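Local coordinates for U4/U6 snRNA-associated-splicing factor PRP24 (Saccharomyces cerevisiae, PDB 4N0T), which binds U6 snRNA, anneals it with U4 snRNA and acts as a recycling factor of the spliceosome in yeast, at residues E176-I180 with F228-A234; E179-L185 with R248-L254; I205-P211 with C223-E229. All coordinates share one frame; numbering follows the deposited sequence.

Interaction 1 (E176-I180 with F228-A234); sequences EGREI and FENKDSA. With nucleotides of chain B.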
# COMPACT_ATOMS: atom_id res chain seq x y z
N GLU A 176 2.67 -18.15 -3.04
CA GLU A 176 2.79 -19.42 -2.35
C GLU A 176 3.81 -20.37 -2.99
O GLU A 176 4.03 -21.47 -2.49
CB GLU A 176 1.44 -20.13 -2.27
CG GLU A 176 0.48 -19.53 -1.24
CD GLU A 176 -0.96 -19.94 -1.46
OE1 GLU A 176 -1.20 -20.99 -2.10
OE2 GLU A 176 -1.87 -19.23 -0.98
N GLY A 177 4.42 -19.94 -4.10
CA GLY A 177 5.45 -20.72 -4.75
C GLY A 177 4.88 -21.84 -5.59
O GLY A 177 5.53 -22.87 -5.79
N ARG A 178 3.66 -21.65 -6.09
CA ARG A 178 3.00 -22.71 -6.86
C ARG A 178 3.00 -22.46 -8.36
O ARG A 178 2.48 -23.27 -9.13
CB ARG A 178 1.55 -22.87 -6.40
CG ARG A 178 1.43 -23.35 -4.97
CD ARG A 178 0.00 -23.73 -4.63
NE ARG A 178 -0.91 -22.60 -4.45
CZ ARG A 178 -1.91 -22.32 -5.28
NH1 ARG A 178 -2.10 -23.06 -6.37
NH2 ARG A 178 -2.73 -21.30 -5.03
N GLU A 179 3.55 -21.31 -8.78
CA GLU A 179 3.53 -20.94 -10.19
C GLU A 179 4.92 -21.01 -10.79
O GLU A 179 5.86 -20.39 -10.28
CB GLU A 179 2.97 -19.52 -10.39
CG GLU A 179 2.87 -19.13 -11.88
CD GLU A 179 2.45 -17.69 -12.09
OE1 GLU A 179 2.94 -16.81 -11.34
OE2 GLU A 179 1.61 -17.42 -12.99
N ILE A 180 5.06 -21.76 -11.88
CA ILE A 180 6.33 -21.79 -12.59
C ILE A 180 6.24 -20.93 -13.85
O ILE A 180 5.13 -20.70 -14.40
CB ILE A 180 6.78 -23.22 -12.97
CG1 ILE A 180 5.72 -23.92 -13.83
CG2 ILE A 180 7.07 -24.04 -11.70
CD1 ILE A 180 6.25 -25.20 -14.53
N PHE A 228 0.44 -24.93 -10.19
CA PHE A 228 0.13 -26.26 -9.65
C PHE A 228 -0.70 -26.12 -8.39
O PHE A 228 -0.60 -25.11 -7.68
CB PHE A 228 1.41 -26.99 -9.29
CG PHE A 228 2.20 -27.44 -10.48
CD1 PHE A 228 3.15 -26.60 -11.05
CD2 PHE A 228 1.99 -28.70 -11.02
CE1 PHE A 228 3.88 -27.01 -12.16
CE2 PHE A 228 2.72 -29.12 -12.14
CZ PHE A 228 3.67 -28.27 -12.71
N GLU A 229 -1.52 -27.13 -8.11
CA GLU A 229 -2.37 -27.10 -6.91
C GLU A 229 -1.55 -27.05 -5.64
O GLU A 229 -1.98 -26.46 -4.64
CB GLU A 229 -3.30 -28.30 -6.86
CG GLU A 229 -4.59 -28.13 -7.65
CD GLU A 229 -5.50 -29.33 -7.51
OE1 GLU A 229 -5.26 -30.16 -6.60
OE2 GLU A 229 -6.46 -29.44 -8.31
N ASN A 230 -0.37 -27.68 -5.63
CA ASN A 230 0.48 -27.57 -4.46
C ASN A 230 1.95 -27.27 -4.74
O ASN A 230 2.49 -27.59 -5.81
CB ASN A 230 0.33 -28.78 -3.52
CG ASN A 230 0.76 -30.07 -4.17
OD1 ASN A 230 1.95 -30.30 -4.36
ND2 ASN A 230 -0.20 -30.92 -4.50
N LYS A 231 2.60 -26.66 -3.75
CA LYS A 231 3.96 -26.17 -3.91
C LYS A 231 4.98 -27.27 -4.20
O LYS A 231 5.94 -27.05 -4.94
CB LYS A 231 4.38 -25.38 -2.66
CG LYS A 231 5.65 -24.59 -2.86
CD LYS A 231 6.53 -24.61 -1.63
CE LYS A 231 5.88 -23.89 -0.47
NZ LYS A 231 6.93 -23.33 0.45
N ASP A 232 4.79 -28.44 -3.62
CA ASP A 232 5.74 -29.53 -3.85
C ASP A 232 5.79 -29.93 -5.32
O ASP A 232 6.87 -30.21 -5.85
CB ASP A 232 5.42 -30.75 -2.97
CG ASP A 232 6.26 -31.96 -3.33
OD1 ASP A 232 7.48 -31.95 -3.06
OD2 ASP A 232 5.71 -32.92 -3.91
N SER A 233 4.64 -29.95 -6.00
CA SER A 233 4.63 -30.28 -7.42
C SER A 233 5.39 -29.23 -8.23
O SER A 233 6.17 -29.55 -9.11
CB SER A 233 3.20 -30.42 -7.94
OG SER A 233 2.53 -31.47 -7.25
N ALA A 234 5.14 -27.96 -7.93
CA ALA A 234 5.86 -26.92 -8.65
C ALA A 234 7.37 -27.02 -8.43
O ALA A 234 8.14 -26.85 -9.38
CB ALA A 234 5.34 -25.53 -8.23
P C B 14 2.48 -9.10 -16.98
OP1 C B 14 2.70 -8.01 -17.97
OP2 C B 14 2.20 -8.75 -15.55
O5' C B 14 1.25 -10.01 -17.44
C5' C B 14 1.12 -10.45 -18.79
C4' C B 14 0.67 -11.88 -18.86
O4' C B 14 1.71 -12.72 -18.29
C3' C B 14 -0.57 -12.24 -18.05
O3' C B 14 -1.78 -11.95 -18.73
C2' C B 14 -0.39 -13.73 -17.81
O2' C B 14 -0.68 -14.46 -19.01
C1' C B 14 1.12 -13.81 -17.62
N1 C B 14 1.56 -13.82 -16.20
C2 C B 14 1.31 -14.96 -15.44
O2 C B 14 0.64 -15.89 -15.94
N3 C B 14 1.77 -15.04 -14.18
C4 C B 14 2.47 -14.03 -13.65
N4 C B 14 2.89 -14.19 -12.40
C5 C B 14 2.78 -12.85 -14.40
C6 C B 14 2.32 -12.80 -15.67

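Interaction 2 (E179-L185 with R248-L254); sequences EIMIRNL and REISVSL. With nucleotides of chain B.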
# COMPACT_ATOMS: atom_id res chain seq x y z
N GLU A 179 3.55 -21.31 -8.78
CA GLU A 179 3.53 -20.94 -10.19
C GLU A 179 4.92 -21.01 -10.79
O GLU A 179 5.86 -20.39 -10.28
CB GLU A 179 2.97 -19.52 -10.39
CG GLU A 179 2.87 -19.13 -11.88
CD GLU A 179 2.45 -17.69 -12.09
OE1 GLU A 179 2.94 -16.81 -11.34
OE2 GLU A 179 1.61 -17.42 -12.99
N ILE A 180 5.06 -21.76 -11.88
CA ILE A 180 6.33 -21.79 -12.59
C ILE A 180 6.24 -20.93 -13.85
O ILE A 180 5.13 -20.70 -14.40
CB ILE A 180 6.78 -23.22 -12.97
CG1 ILE A 180 5.72 -23.92 -13.83
CG2 ILE A 180 7.07 -24.04 -11.70
CD1 ILE A 180 6.25 -25.20 -14.53
N MET A 181 7.39 -20.43 -14.28
CA MET A 181 7.50 -19.77 -15.58
C MET A 181 8.37 -20.64 -16.46
O MET A 181 9.46 -21.08 -16.06
CB MET A 181 8.13 -18.39 -15.44
CG MET A 181 8.14 -17.60 -16.76
SD MET A 181 8.91 -15.97 -16.56
CE MET A 181 8.45 -15.22 -18.10
N ILE A 182 7.88 -20.89 -17.67
CA ILE A 182 8.61 -21.67 -18.66
C ILE A 182 9.06 -20.68 -19.72
O ILE A 182 8.24 -19.94 -20.28
CB ILE A 182 7.69 -22.73 -19.28
CG1 ILE A 182 7.11 -23.62 -18.17
CG2 ILE A 182 8.44 -23.57 -20.32
CD1 ILE A 182 5.81 -24.33 -18.55
N ARG A 183 10.36 -20.64 -20.01
CA ARG A 183 10.91 -19.67 -20.95
C ARG A 183 11.60 -20.38 -22.10
O ARG A 183 12.03 -21.52 -21.96
CB ARG A 183 11.88 -18.70 -20.25
CG ARG A 183 11.17 -17.74 -19.31
CD ARG A 183 12.13 -16.84 -18.52
NE ARG A 183 12.84 -17.56 -17.47
CZ ARG A 183 13.50 -16.95 -16.48
NH1 ARG A 183 13.54 -15.62 -16.44
NH2 ARG A 183 14.13 -17.66 -15.55
N ASN A 184 11.70 -19.66 -23.21
CA ASN A 184 12.39 -20.10 -24.42
C ASN A 184 11.71 -21.25 -25.12
O ASN A 184 12.36 -22.04 -25.79
CB ASN A 184 13.86 -20.43 -24.12
CG ASN A 184 14.66 -19.20 -23.78
OD1 ASN A 184 14.25 -18.06 -24.09
ND2 ASN A 184 15.80 -19.40 -23.12
N LEU A 185 10.39 -21.32 -24.99
CA LEU A 185 9.64 -22.24 -25.84
C LEU A 185 9.68 -21.72 -27.27
O LEU A 185 9.78 -20.51 -27.49
CB LEU A 185 8.19 -22.28 -25.37
CG LEU A 185 7.91 -22.97 -24.03
CD1 LEU A 185 6.54 -22.52 -23.48
CD2 LEU A 185 7.95 -24.49 -24.19
N ARG A 248 14.16 -28.01 -28.43
CA ARG A 248 14.37 -26.73 -27.77
C ARG A 248 14.70 -26.95 -26.29
O ARG A 248 13.98 -27.67 -25.59
CB ARG A 248 13.10 -25.88 -27.96
CG ARG A 248 13.17 -24.50 -27.38
CD ARG A 248 14.23 -23.64 -28.05
NE ARG A 248 13.87 -23.12 -29.38
CZ ARG A 248 13.27 -21.94 -29.60
NH1 ARG A 248 12.90 -21.17 -28.58
NH2 ARG A 248 13.02 -21.55 -30.84
N GLU A 249 15.80 -26.37 -25.82
CA GLU A 249 16.11 -26.43 -24.41
C GLU A 249 15.33 -25.34 -23.71
O GLU A 249 15.49 -24.15 -24.02
CB GLU A 249 17.59 -26.22 -24.15
CG GLU A 249 17.96 -26.20 -22.69
CD GLU A 249 19.43 -25.95 -22.44
OE1 GLU A 249 20.27 -26.49 -23.20
OE2 GLU A 249 19.76 -25.22 -21.48
N ILE A 250 14.47 -25.74 -22.78
CA ILE A 250 13.62 -24.79 -22.05
C ILE A 250 14.18 -24.42 -20.69
O ILE A 250 14.98 -25.15 -20.10
CB ILE A 250 12.19 -25.37 -21.90
CG1 ILE A 250 12.20 -26.68 -21.09
CG2 ILE A 250 11.55 -25.58 -23.28
CD1 ILE A 250 10.81 -27.17 -20.67
N SER A 251 13.75 -23.27 -20.17
CA SER A 251 14.08 -22.86 -18.82
C SER A 251 12.81 -22.95 -18.00
O SER A 251 11.72 -22.63 -18.49
CB SER A 251 14.59 -21.41 -18.77
OG SER A 251 15.87 -21.31 -19.38
N VAL A 252 12.94 -23.41 -16.76
CA VAL A 252 11.81 -23.51 -15.85
C VAL A 252 12.25 -22.98 -14.49
O VAL A 252 13.28 -23.39 -13.95
CB VAL A 252 11.34 -24.98 -15.69
CG1 VAL A 252 10.09 -25.04 -14.81
CG2 VAL A 252 11.06 -25.61 -17.05
N SER A 253 11.45 -22.08 -13.94
CA SER A 253 11.80 -21.43 -12.69
C SER A 253 10.53 -21.08 -11.97
O SER A 253 9.47 -21.01 -12.60
CB SER A 253 12.60 -20.16 -12.98
OG SER A 253 11.81 -19.24 -13.73
N LEU A 254 10.62 -20.84 -10.66
CA LEU A 254 9.50 -20.25 -9.94
C LEU A 254 9.31 -18.81 -10.39
O LEU A 254 10.27 -18.03 -10.45
CB LEU A 254 9.74 -20.27 -8.43
CG LEU A 254 9.69 -21.60 -7.69
CD1 LEU A 254 9.81 -21.35 -6.20
CD2 LEU A 254 8.39 -22.32 -7.99
P A B 62 18.89 -17.49 -11.22
OP1 A B 62 17.85 -16.84 -12.06
OP2 A B 62 18.52 -18.11 -9.92
O5' A B 62 19.59 -18.63 -12.09
C5' A B 62 20.05 -18.36 -13.41
C4' A B 62 19.52 -19.38 -14.38
O4' A B 62 18.11 -19.13 -14.62
C3' A B 62 20.15 -19.37 -15.77
O3' A B 62 21.35 -20.12 -15.81
C2' A B 62 19.04 -19.94 -16.64
O2' A B 62 19.00 -21.35 -16.50
C1' A B 62 17.80 -19.34 -15.98
N9 A B 62 17.42 -18.03 -16.54
C8 A B 62 17.59 -16.82 -15.92
N7 A B 62 17.16 -15.80 -16.62
C5 A B 62 16.66 -16.38 -17.78
C6 A B 62 16.05 -15.82 -18.92
N6 A B 62 15.84 -14.51 -19.09
N1 A B 62 15.67 -16.68 -19.89
C2 A B 62 15.88 -17.99 -19.72
N3 A B 62 16.44 -18.63 -18.69
C4 A B 62 16.80 -17.75 -17.74
P C B 14 2.48 -9.10 -16.98
OP1 C B 14 2.70 -8.01 -17.97
OP2 C B 14 2.20 -8.75 -15.55
O5' C B 14 1.25 -10.01 -17.44
C5' C B 14 1.12 -10.45 -18.79
C4' C B 14 0.67 -11.88 -18.86
O4' C B 14 1.71 -12.72 -18.29
C3' C B 14 -0.57 -12.24 -18.05
O3' C B 14 -1.78 -11.95 -18.73
C2' C B 14 -0.39 -13.73 -17.81
O2' C B 14 -0.68 -14.46 -19.01
C1' C B 14 1.12 -13.81 -17.62
N1 C B 14 1.56 -13.82 -16.20
C2 C B 14 1.31 -14.96 -15.44
O2 C B 14 0.64 -15.89 -15.94
N3 C B 14 1.77 -15.04 -14.18
C4 C B 14 2.47 -14.03 -13.65
N4 C B 14 2.89 -14.19 -12.40
C5 C B 14 2.78 -12.85 -14.40
C6 C B 14 2.32 -12.80 -15.67
P A B 13 4.49 -9.44 -21.78
OP1 A B 13 3.10 -8.89 -21.89
OP2 A B 13 5.63 -8.64 -21.29
O5' A B 13 4.36 -10.76 -20.91
C5' A B 13 5.42 -11.18 -20.07
C4' A B 13 4.95 -11.29 -18.65
O4' A B 13 5.90 -12.07 -17.88
C3' A B 13 4.80 -9.96 -17.91
O3' A B 13 3.73 -10.09 -16.97
C2' A B 13 6.11 -9.88 -17.14
O2' A B 13 6.09 -9.02 -16.02
C1' A B 13 6.27 -11.34 -16.73
N9 A B 13 7.59 -11.77 -16.32
C8 A B 13 8.80 -11.68 -16.96
N7 A B 13 9.78 -12.25 -16.31
C5 A B 13 9.17 -12.78 -15.17
C6 A B 13 9.66 -13.50 -14.08
N6 A B 13 10.95 -13.85 -13.95
N1 A B 13 8.78 -13.88 -13.13
C2 A B 13 7.50 -13.54 -13.27
N3 A B 13 6.91 -12.85 -14.24
C4 A B 13 7.82 -12.50 -15.17
O HOH W 1 12.06 -20.04 -16.53
O HOH W 2 15.03 -20.87 -15.04
O HOH W 3 16.42 -22.05 -22.20

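Interaction 3 (I205-P211 with C223-E229); sequences IEKINIP and CAFMVFE. With nucleotides of chain B.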
# COMPACT_ATOMS: atom_id res chain seq x y z
N ILE A 205 -2.44 -29.67 -12.25
CA ILE A 205 -2.26 -28.32 -12.77
C ILE A 205 -3.55 -27.52 -12.60
O ILE A 205 -4.61 -27.89 -13.12
CB ILE A 205 -1.86 -28.34 -14.25
CG1 ILE A 205 -0.49 -28.99 -14.40
CG2 ILE A 205 -1.85 -26.93 -14.83
CD1 ILE A 205 -0.14 -29.33 -15.85
N GLU A 206 -3.46 -26.42 -11.87
CA GLU A 206 -4.63 -25.57 -11.63
C GLU A 206 -4.93 -24.65 -12.82
O GLU A 206 -6.09 -24.41 -13.15
CB GLU A 206 -4.39 -24.76 -10.35
CG GLU A 206 -5.44 -23.70 -10.05
CD GLU A 206 -5.01 -22.77 -8.92
OE1 GLU A 206 -4.50 -23.28 -7.89
OE2 GLU A 206 -5.16 -21.54 -9.07
N LYS A 207 -3.88 -24.14 -13.47
CA LYS A 207 -4.08 -23.10 -14.48
C LYS A 207 -2.84 -22.98 -15.35
O LYS A 207 -1.72 -23.18 -14.88
CB LYS A 207 -4.36 -21.76 -13.79
CG LYS A 207 -4.90 -20.67 -14.71
CD LYS A 207 -5.28 -19.40 -13.91
CE LYS A 207 -5.95 -18.35 -14.81
NZ LYS A 207 -6.26 -17.07 -14.08
N ILE A 208 -3.05 -22.67 -16.63
CA ILE A 208 -1.94 -22.35 -17.53
C ILE A 208 -2.21 -21.00 -18.17
O ILE A 208 -3.31 -20.76 -18.69
CB ILE A 208 -1.74 -23.46 -18.61
CG1 ILE A 208 -1.28 -24.75 -17.93
CG2 ILE A 208 -0.72 -23.02 -19.63
CD1 ILE A 208 -1.05 -25.89 -18.87
N ASN A 209 -1.25 -20.09 -18.09
CA ASN A 209 -1.43 -18.75 -18.66
C ASN A 209 -0.39 -18.51 -19.75
O ASN A 209 0.82 -18.57 -19.48
CB ASN A 209 -1.25 -17.64 -17.62
CG ASN A 209 -2.16 -17.80 -16.40
OD1 ASN A 209 -3.37 -17.92 -16.53
ND2 ASN A 209 -1.56 -17.77 -15.20
N ILE A 210 -0.84 -18.22 -20.96
CA ILE A 210 0.07 -17.94 -22.05
C ILE A 210 -0.16 -16.50 -22.51
O ILE A 210 -1.22 -16.18 -23.03
CB ILE A 210 -0.14 -18.92 -23.23
CG1 ILE A 210 0.22 -20.35 -22.79
CG2 ILE A 210 0.70 -18.50 -24.44
CD1 ILE A 210 -0.19 -21.45 -23.77
N PRO A 211 0.83 -15.63 -22.28
CA PRO A 211 0.71 -14.23 -22.72
C PRO A 211 0.36 -14.17 -24.21
O PRO A 211 0.94 -14.91 -25.01
CB PRO A 211 2.10 -13.67 -22.46
CG PRO A 211 2.63 -14.49 -21.32
CD PRO A 211 2.06 -15.87 -21.51
N CYS A 223 7.08 -17.56 -23.77
CA CYS A 223 6.97 -17.98 -22.38
C CYS A 223 5.55 -18.37 -22.02
O CYS A 223 4.59 -18.03 -22.73
CB CYS A 223 7.45 -16.87 -21.45
SG CYS A 223 6.42 -15.38 -21.47
N ALA A 224 5.43 -19.11 -20.93
CA ALA A 224 4.14 -19.55 -20.41
C ALA A 224 4.27 -19.71 -18.92
O ALA A 224 5.37 -19.90 -18.40
CB ALA A 224 3.72 -20.86 -21.06
N PHE A 225 3.14 -19.63 -18.22
CA PHE A 225 3.14 -19.80 -16.78
C PHE A 225 2.20 -20.93 -16.43
O PHE A 225 1.18 -21.12 -17.09
CB PHE A 225 2.64 -18.53 -16.10
CG PHE A 225 3.56 -17.34 -16.25
CD1 PHE A 225 3.53 -16.56 -17.40
CD2 PHE A 225 4.43 -17.00 -15.23
CE1 PHE A 225 4.36 -15.46 -17.53
CE2 PHE A 225 5.27 -15.89 -15.36
CZ PHE A 225 5.22 -15.12 -16.51
N MET A 226 2.55 -21.67 -15.40
CA MET A 226 1.77 -22.84 -15.02
C MET A 226 1.64 -22.85 -13.51
O MET A 226 2.63 -22.75 -12.78
CB MET A 226 2.46 -24.11 -15.53
CG MET A 226 1.77 -25.40 -15.07
SD MET A 226 2.59 -26.83 -15.83
CE MET A 226 2.44 -26.45 -17.58
N VAL A 227 0.40 -22.93 -13.04
CA VAL A 227 0.12 -22.99 -11.62
C VAL A 227 -0.26 -24.40 -11.19
O VAL A 227 -1.19 -24.99 -11.76
CB VAL A 227 -1.03 -22.06 -11.26
CG1 VAL A 227 -1.39 -22.22 -9.79
CG2 VAL A 227 -0.63 -20.63 -11.56
N PHE A 228 0.44 -24.93 -10.19
CA PHE A 228 0.13 -26.26 -9.65
C PHE A 228 -0.70 -26.12 -8.39
O PHE A 228 -0.60 -25.11 -7.68
CB PHE A 228 1.41 -26.99 -9.29
CG PHE A 228 2.20 -27.44 -10.48
CD1 PHE A 228 3.15 -26.60 -11.05
CD2 PHE A 228 1.99 -28.70 -11.02
CE1 PHE A 228 3.88 -27.01 -12.16
CE2 PHE A 228 2.72 -29.12 -12.14
CZ PHE A 228 3.67 -28.27 -12.71
N GLU A 229 -1.52 -27.13 -8.11
CA GLU A 229 -2.37 -27.10 -6.91
C GLU A 229 -1.55 -27.05 -5.64
O GLU A 229 -1.98 -26.46 -4.64
CB GLU A 229 -3.30 -28.30 -6.86
CG GLU A 229 -4.59 -28.13 -7.65
CD GLU A 229 -5.50 -29.33 -7.51
OE1 GLU A 229 -5.26 -30.16 -6.60
OE2 GLU A 229 -6.46 -29.44 -8.31
P C B 14 2.48 -9.10 -16.98
OP1 C B 14 2.70 -8.01 -17.97
OP2 C B 14 2.20 -8.75 -15.55
O5' C B 14 1.25 -10.01 -17.44
C5' C B 14 1.12 -10.45 -18.79
C4' C B 14 0.67 -11.88 -18.86
O4' C B 14 1.71 -12.72 -18.29
C3' C B 14 -0.57 -12.24 -18.05
O3' C B 14 -1.78 -11.95 -18.73
C2' C B 14 -0.39 -13.73 -17.81
O2' C B 14 -0.68 -14.46 -19.01
C1' C B 14 1.12 -13.81 -17.62
N1 C B 14 1.56 -13.82 -16.20
C2 C B 14 1.31 -14.96 -15.44
O2 C B 14 0.64 -15.89 -15.94
N3 C B 14 1.77 -15.04 -14.18
C4 C B 14 2.47 -14.03 -13.65
N4 C B 14 2.89 -14.19 -12.40
C5 C B 14 2.78 -12.85 -14.40
C6 C B 14 2.32 -12.80 -15.67
P A B 15 -2.94 -11.15 -17.95
OP1 A B 15 -4.12 -11.12 -18.85
OP2 A B 15 -2.35 -9.91 -17.44
O5' A B 15 -3.29 -12.07 -16.70
C5' A B 15 -3.90 -13.34 -16.87
C4' A B 15 -3.73 -14.19 -15.64
O4' A B 15 -2.31 -14.33 -15.33
C3' A B 15 -4.31 -13.62 -14.36
O3' A B 15 -5.71 -13.80 -14.28
C2' A B 15 -3.53 -14.37 -13.29
O2' A B 15 -3.99 -15.72 -13.19
C1' A B 15 -2.14 -14.40 -13.93
N9 A B 15 -1.36 -13.22 -13.51
C8 A B 15 -1.22 -12.02 -14.17
N7 A B 15 -0.46 -11.16 -13.51
C5 A B 15 -0.11 -11.83 -12.35
C6 A B 15 0.66 -11.44 -11.25
N6 A B 15 1.24 -10.25 -11.15
N1 A B 15 0.83 -12.34 -10.26
C2 A B 15 0.24 -13.55 -10.39
N3 A B 15 -0.52 -14.03 -11.37
C4 A B 15 -0.66 -13.10 -12.33
P A B 13 4.49 -9.44 -21.78
OP1 A B 13 3.10 -8.89 -21.89
OP2 A B 13 5.63 -8.64 -21.29
O5' A B 13 4.36 -10.76 -20.91
C5' A B 13 5.42 -11.18 -20.07
C4' A B 13 4.95 -11.29 -18.65
O4' A B 13 5.90 -12.07 -17.88
C3' A B 13 4.80 -9.96 -17.91
O3' A B 13 3.73 -10.09 -16.97
C2' A B 13 6.11 -9.88 -17.14
O2' A B 13 6.09 -9.02 -16.02
C1' A B 13 6.27 -11.34 -16.73
N9 A B 13 7.59 -11.77 -16.32
C8 A B 13 8.80 -11.68 -16.96
N7 A B 13 9.78 -12.25 -16.31
C5 A B 13 9.17 -12.78 -15.17
C6 A B 13 9.66 -13.50 -14.08
N6 A B 13 10.95 -13.85 -13.95
N1 A B 13 8.78 -13.88 -13.13
C2 A B 13 7.50 -13.54 -13.27
N3 A B 13 6.91 -12.85 -14.24
C4 A B 13 7.82 -12.50 -15.17

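Interaction 1 (E176-I180 with F228-A234)
The backbone carbonyl of Arg178 accepts the amide of Phe228 in a nearly straight bond, Phe228 N to Arg178 O 2.8 Å with 174° at the hydrogen. This bond sits where the first strand of the third RNA recognition motif is about to begin and the third strand gives way to a helix. The side chain of Arg178 then turns back to the same residue. With its chain bent at chi3 (-74°), the guanidinium brings NH1 to Phe228 O at 2.9 Å, the oxygen lying close to the guanidinium plane, so Phe228 is held at both its N-H and its C=O. The other edge of the group is occupied by Glu176, whose OE1 forms a salt bridge with Arg178 NE at 2.9 Å, and NH1 has a second anionic partner in Glu206. Were Arg178 an alanine, Glu176 and Glu206 would probably lose the cation they share, and Phe228 O its side-chain donor. Two residues on, Ile180 CD1 comes to the rim of the Phe228 ring, 3.8 Å from CE1 and close to the ring plane. Gly177, with positive phi, ends the preceding helix in a Schellman motif. Where the next helix starts, Asn230 is the N-cap: its OD1 accepts from Ser233 N at 3.2 Å.

Interaction 2 (E179-L185 with R248-L254)
Met181 and Arg183 pair with Ser253 and Ser251 as antiparallel hydrogen-bonded pairs, the two strands running at 155° to each other and linked by four backbone bonds, the shortest from Met181 N to Ser253 O at 2.7 Å. These are the first and last main strands of an RNA recognition motif, and the face carrying Met181, Arg183, Ser251 and Ser253 is the one that meets RNA. Arg183 bends at chi3 (-73°) to lay its guanidinium flat over the base of A62 of chain B, whose C5 sits 3.3 Å above the guanidinium plane, over its centre. A water accepts from Arg183 NE at 2.8 Å, donates to Met181 O and bonds to Ser253 OG. Ser251 OG lies 2.8 Å from N3 of the same adenine, while a second water joins it to Asn184 ND2 and Glu249 O. Asn184 ND2 also donates to O2 of a cytosine of the bound RNA. Met181, extended throughout, reaches past the strand pair to set SD 3.5 Å from C5 of A13 of chain B. At the strand's start Glu179 OE1 accepts from N4 of C14 of chain B, and also bonds to Thr174. At the other end Arg248 NH1 donates to Asn184 O at 3.0 Å, coming from above the carbonyl plane. The opposite face is apolar: the Ile180 side chain crosses that of Val252, CD1 to CG1, and Leu185 CD2 meets Ile250 CG2. Helix 192-199 covers it, with Phe199 against Ile180, Ile182 and Val252 and Leu195 against Leu185, while strand 222-228 flanks strand 179-185 along its other edge.

Interaction 3 (I205-P211 with C223-E229)
Phe225 and Asn209 face each other as an antiparallel hydrogen-bonded pair, each amide giving a 2.8 Å bond to the other's carbonyl (Asn209 N to Phe225 O and Phe225 N to Asn209 O), in strands two and three of the RNA recognition motif. The Phe225 side chain meets the RNA along its whole length. Its CB lies beside Asn209 O and 3.3 Å from O2 of C14 of chain B. With CG anti to the carbonyl carbon (chi1 -67°), the ring spreads beneath the cytosine: CG and CD1 lie under O2 and C2, CD2 approaches N3, and CE1 meets N1. C2 of this base stands 3.3 Å above the ring plane, displaced toward the rim, with the two planes nearly parallel, an offset stack. At the far end CE2 nears N3 of A13 of chain B, and CZ lies 3.4 Å from its O4', so the ring edge reaches the preceding nucleotide. Pro211 CG sits at another part of the edge and touches the C14 sugar. Asn209 ND2 adds a weak bond to O2 of C14, and Lys207, fully extended, carries NZ to O2' of A15 of chain B at 2.8 Å. The other face of the sheet is apolar, Met226 setting CE beside Ile208 CD1 and SD against Ile205 CD1. Farther along, Glu206 and Lys207 both face Val227 in a classic beta bulge. The Glu206 side chain runs alongside Val227 and ends in a salt bridge to Arg178. In the bulge Val227 O takes two amides, Glu206 N at 2.7 Å and, weakly, Lys207 N at 3.3 Å.

In the fold
From the N terminus, the chain enters the third RNA recognition motif past helix 172-175, and residues 176-185 supply the first segment of interactions 1 and 2. It passes through helix 192-199 to strand 205-209, then returns along strand 222-228, closing the short loop of interaction 3. Interaction 1 closes next, where this strand runs into helix 231-237, and interaction 2 closes last, at strand 248-254. Interaction 3 is nested inside both other loops, which open from the same stretch. Strand 179-185 lies between strands 222-228 and 248-254, and its backbone bonds to strand 222-228 join interactions 2 and 3 into one RNA-binding sheet, with interaction 1 tying its end to a helix.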